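Side-chain contacts in protein (superoxide dismutase) (Sulfolobus acidocaldarius, PDB 1B06), which destroys superoxide radicals by converting them, with protons, to hydrogen peroxide and molecular oxygen at one iron ion per subunit: residues D31-G36 with A85-N90; H174-Q179 with G185-A190. All blocks are in the same frame, centred on the assembly; numbering follows the deposited sequence.

Contact 1. Residues D31-G36 with A85-N90. With FE (Fe (III) ion), chain G.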
loop_
_atom_site.group_PDB
_atom_site.type_symbol
_atom_site.label_atom_id
_atom_site.label_comp_id
_atom_site.label_asym_id
_atom_site.label_seq_id
_atom_site.Cartn_x
_atom_site.Cartn_y
_atom_site.Cartn_z
ATOM N N ASP A 31 26.469 10.210 -8.460
ATOM C CA ASP A 31 26.914 11.086 -7.387
ATOM C C ASP A 31 25.808 11.407 -6.376
ATOM O O ASP A 31 25.944 11.117 -5.187
ATOM C CB ASP A 31 27.462 12.382 -7.982
ATOM C CG ASP A 31 28.082 13.289 -6.937
ATOM O OD1 ASP A 31 28.824 12.784 -6.067
ATOM O OD2 ASP A 31 27.823 14.510 -6.988
ATOM N N VAL A 32 24.717 12.007 -6.850
ATOM C CA VAL A 32 23.597 12.367 -5.978
ATOM C C VAL A 32 22.782 11.153 -5.507
ATOM O O VAL A 32 22.190 11.171 -4.427
ATOM C CB VAL A 32 22.654 13.373 -6.675
ATOM C CG1 VAL A 32 21.987 12.718 -7.872
ATOM C CG2 VAL A 32 21.616 13.876 -5.695
ATOM N N HIS A 33 22.752 10.101 -6.320
ATOM C CA HIS A 33 22.029 8.878 -5.977
ATOM C C HIS A 33 22.689 8.231 -4.764
ATOM O O HIS A 33 22.019 7.736 -3.856
ATOM C CB HIS A 33 22.072 7.903 -7.155
ATOM C CG HIS A 33 21.048 6.813 -7.086
ATOM N ND1 HIS A 33 20.812 5.950 -8.136
ATOM C CD2 HIS A 33 20.187 6.454 -6.103
ATOM C CE1 HIS A 33 19.849 5.109 -7.804
ATOM N NE2 HIS A 33 19.453 5.393 -6.576
ATOM N N TYR A 34 24.018 8.246 -4.766
ATOM C CA TYR A 34 24.809 7.655 -3.698
ATOM C C TYR A 34 25.016 8.604 -2.516
ATOM O O TYR A 34 24.650 8.281 -1.388
ATOM C CB TYR A 34 26.163 7.200 -4.258
ATOM C CG TYR A 34 27.145 6.744 -3.206
ATOM C CD1 TYR A 34 26.950 5.552 -2.516
ATOM C CD2 TYR A 34 28.253 7.521 -2.877
ATOM C CE1 TYR A 34 27.827 5.145 -1.521
ATOM C CE2 TYR A 34 29.140 7.126 -1.882
ATOM C CZ TYR A 34 28.919 5.939 -1.205
ATOM O OH TYR A 34 29.770 5.555 -0.195
ATOM N N ASN A 35 25.590 9.774 -2.772
ATOM C CA ASN A 35 25.849 10.739 -1.707
ATOM C C ASN A 35 24.607 11.456 -1.200
ATOM O O ASN A 35 24.599 11.983 -0.089
ATOM C CB ASN A 35 26.869 11.775 -2.170
ATOM C CG ASN A 35 28.244 11.189 -2.341
ATOM O OD1 ASN A 35 28.820 10.637 -1.398
ATOM N ND2 ASN A 35 28.785 11.293 -3.551
ATOM N N GLY A 36 23.560 11.481 -2.012
ATOM C CA GLY A 36 22.344 12.152 -1.599
ATOM C C GLY A 36 21.296 11.214 -1.039
ATOM O O GLY A 36 21.046 11.194 0.167
ATOM N N ALA A 85 22.347 -0.818 -1.268
ATOM C CA ALA A 85 23.611 -1.488 -1.010
ATOM C C ALA A 85 23.782 -2.670 -1.961
ATOM O O ALA A 85 24.881 -2.937 -2.441
ATOM C CB ALA A 85 23.663 -1.960 0.429
ATOM N N ILE A 86 22.697 -3.385 -2.232
ATOM C CA ILE A 86 22.767 -4.518 -3.150
ATOM C C ILE A 86 22.930 -3.999 -4.582
ATOM O O ILE A 86 23.730 -4.517 -5.361
ATOM C CB ILE A 86 21.484 -5.369 -3.084
ATOM C CG1 ILE A 86 21.356 -6.013 -1.703
ATOM C CG2 ILE A 86 21.517 -6.446 -4.157
ATOM C CD1 ILE A 86 19.951 -6.489 -1.379
ATOM N N TYR A 87 22.156 -2.967 -4.905
ATOM C CA TYR A 87 22.152 -2.338 -6.223
ATOM C C TYR A 87 23.551 -1.947 -6.711
ATOM O O TYR A 87 23.931 -2.277 -7.838
ATOM C CB TYR A 87 21.238 -1.112 -6.172
ATOM C CG TYR A 87 21.086 -0.332 -7.460
ATOM C CD1 TYR A 87 20.680 -0.952 -8.641
ATOM C CD2 TYR A 87 21.294 1.045 -7.479
ATOM C CE1 TYR A 87 20.479 -0.208 -9.819
ATOM C CE2 TYR A 87 21.098 1.796 -8.640
ATOM C CZ TYR A 87 20.690 1.169 -9.804
ATOM O OH TYR A 87 20.492 1.922 -10.941
ATOM N N TRP A 88 24.318 -1.256 -5.868
ATOM C CA TRP A 88 25.667 -0.831 -6.243
ATOM C C TRP A 88 26.557 -2.025 -6.569
ATOM O O TRP A 88 27.315 -1.995 -7.532
ATOM C CB TRP A 88 26.331 -0.024 -5.124
ATOM C CG TRP A 88 25.545 1.161 -4.631
ATOM C CD1 TRP A 88 25.332 1.507 -3.330
ATOM C CD2 TRP A 88 24.884 2.157 -5.425
ATOM N NE1 TRP A 88 24.581 2.654 -3.259
ATOM C CE2 TRP A 88 24.291 3.077 -4.528
ATOM C CE3 TRP A 88 24.735 2.365 -6.802
ATOM C CZ2 TRP A 88 23.558 4.189 -4.965
ATOM C CZ3 TRP A 88 24.004 3.475 -7.237
ATOM C CH2 TRP A 88 23.427 4.371 -6.318
ATOM N N ASN A 89 26.461 -3.074 -5.762
ATOM C CA ASN A 89 27.270 -4.269 -5.958
ATOM C C ASN A 89 26.759 -5.151 -7.090
ATOM O O ASN A 89 27.502 -5.975 -7.629
ATOM C CB ASN A 89 27.314 -5.085 -4.670
ATOM C CG ASN A 89 28.205 -4.459 -3.624
ATOM O OD1 ASN A 89 29.379 -4.212 -3.869
ATOM N ND2 ASN A 89 27.650 -4.197 -2.451
ATOM N N ASN A 90 25.493 -4.971 -7.446
ATOM C CA ASN A 90 24.870 -5.761 -8.500
ATOM C C ASN A 90 25.169 -5.201 -9.887
ATOM O O ASN A 90 24.666 -5.708 -10.889
ATOM C CB ASN A 90 23.358 -5.818 -8.272
ATOM C CG ASN A 90 22.727 -7.097 -8.801
ATOM O OD1 ASN A 90 23.182 -8.208 -8.511
ATOM N ND2 ASN A 90 21.665 -6.943 -9.581
HETATM FE FE FE G . 17.472 4.789 -5.757
HETATM O O HOH W 1 20.810 5.094 -10.743
HETATM O O HOH W 2 15.675 4.093 -4.980
#
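H33 reaches from its helix toward W88 with CG anti to the backbone N (chi1 -163°), while W88 holds its own CG anti to the carbonyl carbon (chi1 -54°), and the indole thereby enters between H33 and Y34. The benzo edge of the indole leads: W88 CH2 lies 3.5 Å from H33 CG, over one face of the imidazole and toward its rim, an edge-to-face pair with planes at 77°. On the five-membered side the roles reverse, because Y34 turns its edge to the indole face in an offset edge-to-face contact, Y34 CD1 standing 3.8 Å from W88 NE1. Y34 CB adds apolar packing 4.0 Å from W88 CZ2. This aromatic cluster sits between helices 27-57 and 67-89 of the alpha-hairpin domain of the iron/manganese superoxide dismutases, with segments 31-36 and 85-89 running roughly antiparallel. H33 NE2 binds the iron at 2.2 Å; H84, D170 and H174 complete the protein ligands. Y87 meets the same imidazole obliquely, Y87 CE2 to H33 CE1 3.6 Å, and a water in the imidazole plane accepts a weak bond from H33 ND1 and joins it to Y87 OH, which is also hydrogen-bonded to Y187 OH. Trimming W88 to an alanine is likely to open a gap over one face of the H33 ring and leave H38 ND1 without its indole N-H partner.

Contact 2. Residues H174-Q179 with G185-A190. With FE (Fe (III) ion), chain G.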
loop_
_atom_site.group_PDB
_atom_site.type_symbol
_atom_site.label_atom_id
_atom_site.label_comp_id
_atom_site.label_asym_id
_atom_site.label_seq_id
_atom_site.Cartn_x
_atom_site.Cartn_y
_atom_site.Cartn_z
ATOM N N HIS A 174 14.594 9.049 -9.634
ATOM C CA HIS A 174 15.917 9.622 -9.390
ATOM C C HIS A 174 17.050 8.743 -9.927
ATOM O O HIS A 174 18.195 9.182 -10.047
ATOM C CB HIS A 174 16.119 9.875 -7.891
ATOM C CG HIS A 174 16.245 8.629 -7.066
ATOM N ND1 HIS A 174 15.401 8.350 -6.011
ATOM C CD2 HIS A 174 17.142 7.615 -7.104
ATOM C CE1 HIS A 174 15.774 7.220 -5.437
ATOM N NE2 HIS A 174 16.828 6.754 -6.081
ATOM N N ALA A 175 16.728 7.501 -10.261
ATOM C CA ALA A 175 17.733 6.586 -10.771
ATOM C C ALA A 175 18.081 6.813 -12.240
ATOM O O ALA A 175 19.093 6.306 -12.716
ATOM C CB ALA A 175 17.268 5.157 -10.576
ATOM N N TYR A 176 17.265 7.580 -12.955
ATOM C CA TYR A 176 17.510 7.800 -14.377
ATOM C C TYR A 176 17.030 9.120 -14.965
ATOM O O TYR A 176 17.391 9.443 -16.092
ATOM C CB TYR A 176 16.852 6.678 -15.181
ATOM C CG TYR A 176 15.348 6.626 -14.990
ATOM C CD1 TYR A 176 14.504 7.493 -15.690
ATOM C CD2 TYR A 176 14.770 5.733 -14.083
ATOM C CE1 TYR A 176 13.120 7.476 -15.488
ATOM C CE2 TYR A 176 13.387 5.705 -13.873
ATOM C CZ TYR A 176 12.568 6.579 -14.577
ATOM O OH TYR A 176 11.208 6.570 -14.361
ATOM N N TYR A 177 16.229 9.880 -14.222
ATOM C CA TYR A 177 15.671 11.121 -14.754
ATOM C C TYR A 177 16.613 12.154 -15.354
ATOM O O TYR A 177 16.348 12.672 -16.436
ATOM C CB TYR A 177 14.772 11.804 -13.718
ATOM C CG TYR A 177 13.488 12.307 -14.343
ATOM C CD1 TYR A 177 12.386 11.458 -14.504
ATOM C CD2 TYR A 177 13.400 13.603 -14.848
ATOM C CE1 TYR A 177 11.234 11.892 -15.159
ATOM C CE2 TYR A 177 12.260 14.043 -15.502
ATOM C CZ TYR A 177 11.180 13.185 -15.658
ATOM O OH TYR A 177 10.059 13.622 -16.326
ATOM N N LEU A 178 17.700 12.462 -14.663
ATOM C CA LEU A 178 18.652 13.449 -15.156
ATOM C C LEU A 178 19.141 13.139 -16.571
ATOM O O LEU A 178 19.370 14.041 -17.372
ATOM C CB LEU A 178 19.860 13.523 -14.215
ATOM C CG LEU A 178 19.693 14.237 -12.873
ATOM C CD1 LEU A 178 21.055 14.338 -12.195
ATOM C CD2 LEU A 178 19.089 15.618 -13.081
ATOM N N GLN A 179 19.287 11.856 -16.874
ATOM C CA GLN A 179 19.785 11.418 -18.171
ATOM C C GLN A 179 18.723 10.954 -19.166
ATOM O O GLN A 179 18.782 11.298 -20.347
ATOM C CB GLN A 179 20.799 10.292 -17.959
ATOM C CG GLN A 179 21.419 9.759 -19.230
ATOM C CD GLN A 179 22.434 8.678 -18.951
ATOM O OE1 GLN A 179 22.742 8.385 -17.794
ATOM N NE2 GLN A 179 22.964 8.070 -20.008
ATOM N N GLY A 185 11.986 3.078 -20.094
ATOM C CA GLY A 185 12.295 1.915 -20.913
ATOM C C GLY A 185 13.700 1.960 -21.480
ATOM O O GLY A 185 14.368 0.933 -21.560
ATOM N N ASP A 186 14.145 3.152 -21.880
ATOM C CA ASP A 186 15.485 3.341 -22.425
ATOM C C ASP A 186 16.520 3.054 -21.345
ATOM O O ASP A 186 17.566 2.473 -21.623
ATOM C CB ASP A 186 15.661 4.782 -22.914
ATOM C CG ASP A 186 14.856 5.074 -24.159
ATOM O OD1 ASP A 186 13.891 4.329 -24.440
ATOM O OD2 ASP A 186 15.192 6.051 -24.858
ATOM N N TYR A 187 16.224 3.473 -20.117
ATOM C CA TYR A 187 17.127 3.263 -18.988
ATOM C C TYR A 187 17.272 1.771 -18.707
ATOM O O TYR A 187 18.378 1.279 -18.481
ATOM C CB TYR A 187 16.588 3.995 -17.749
ATOM C CG TYR A 187 17.037 3.435 -16.413
ATOM C CD1 TYR A 187 18.372 3.506 -16.011
ATOM C CD2 TYR A 187 16.118 2.854 -15.536
ATOM C CE1 TYR A 187 18.783 3.012 -14.763
ATOM C CE2 TYR A 187 16.516 2.356 -14.287
ATOM C CZ TYR A 187 17.846 2.438 -13.907
ATOM O OH TYR A 187 18.236 1.943 -12.679
ATOM N N LEU A 188 16.154 1.050 -18.737
ATOM C CA LEU A 188 16.180 -0.387 -18.479
ATOM C C LEU A 188 17.015 -1.136 -19.517
ATOM O O LEU A 188 17.708 -2.098 -19.188
ATOM C CB LEU A 188 14.756 -0.948 -18.445
ATOM C CG LEU A 188 13.916 -0.500 -17.245
ATOM C CD1 LEU A 188 12.437 -0.808 -17.497
ATOM C CD2 LEU A 188 14.422 -1.196 -15.982
ATOM N N ASN A 189 16.951 -0.698 -20.770
ATOM C CA ASN A 189 17.730 -1.329 -21.824
ATOM C C ASN A 189 19.219 -1.070 -21.605
ATOM O O ASN A 189 20.053 -1.936 -21.860
ATOM C CB ASN A 189 17.310 -0.787 -23.186
ATOM C CG ASN A 189 16.153 -1.554 -23.776
ATOM O OD1 ASN A 189 15.952 -2.725 -23.455
ATOM N ND2 ASN A 189 15.381 -0.902 -24.640
ATOM N N ALA A 190 19.553 0.123 -21.128
ATOM C CA ALA A 190 20.948 0.473 -20.872
ATOM C C ALA A 190 21.507 -0.298 -19.680
ATOM O O ALA A 190 22.650 -0.762 -19.707
ATOM C CB ALA A 190 21.076 1.966 -20.610
HETATM FE FE FE G . 17.472 4.789 -5.757
HETATM O O HOH W 2 15.675 4.093 -4.980
#
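A buried, largely apolar contact between aromatic side chains, with no hydrogen bond across it, packs the turn that follows the iron ligand H174 against helix 184-191 in the C-terminal domain of the iron/manganese superoxide dismutase fold. The chain leaves strand 165-170, passes through a short 3-10 turn at H174 and A175, and starts helix 177-180 with Y176 at its N-cap position; helix 184-191 then presents Y187 to this turn. The CA atoms of Y176 and Y187 are 6.5 Å apart.

Y187 swings away from its own helix with CG anti to the backbone N (chi1 155°) and turns one ring face to the CB of Y176. The methylene does the touching: Y176 CB is 3.5 Å from Y187 CG and sits over that face, a CH-pi contact offset toward the rim. Y176 has its CG placed between the backbone N and the carbonyl carbon (chi1 61°), which directs its ring past the Y187 ring instead of squarely over it. The planes are inclined by 27° but slid apart, with centroids 5.1 Å from each other, so overlap is slight; Y176 CD2 still comes within 3.5 Å of Y187 CD2.

At the far end of the Y187 ring, Y187 OH is hydrogen-bonded to D170 O, which ties the phenol to the backbone of an iron ligand. H174 NE2 binds the iron at 2.1 Å, and H174 ND1 is hydrogen-bonded to E173 of the second subunit. Next along the chain, the A175 methyl packs near the phenol end of the Y187 ring, where A175 CB lies 4.0 Å from Y187 OH.

The two contacts come in series along the chain, with centres about 14 Å apart: contact 1 pairs the long helices of the alpha-hairpin domain, contact 2 lies in the C-terminal domain after strand 165-170. The iron is where they converge, each contributing one histidine, and one water on the metal belongs to both. They also touch directly, through a probable hydrogen bond between Y87 OH and Y187 OH, 2.8 Å apart, and through H33 CE1 packing on A175 CB. The metal site is therefore built across the interface of the two domains, and both contacts also reach the second subunit.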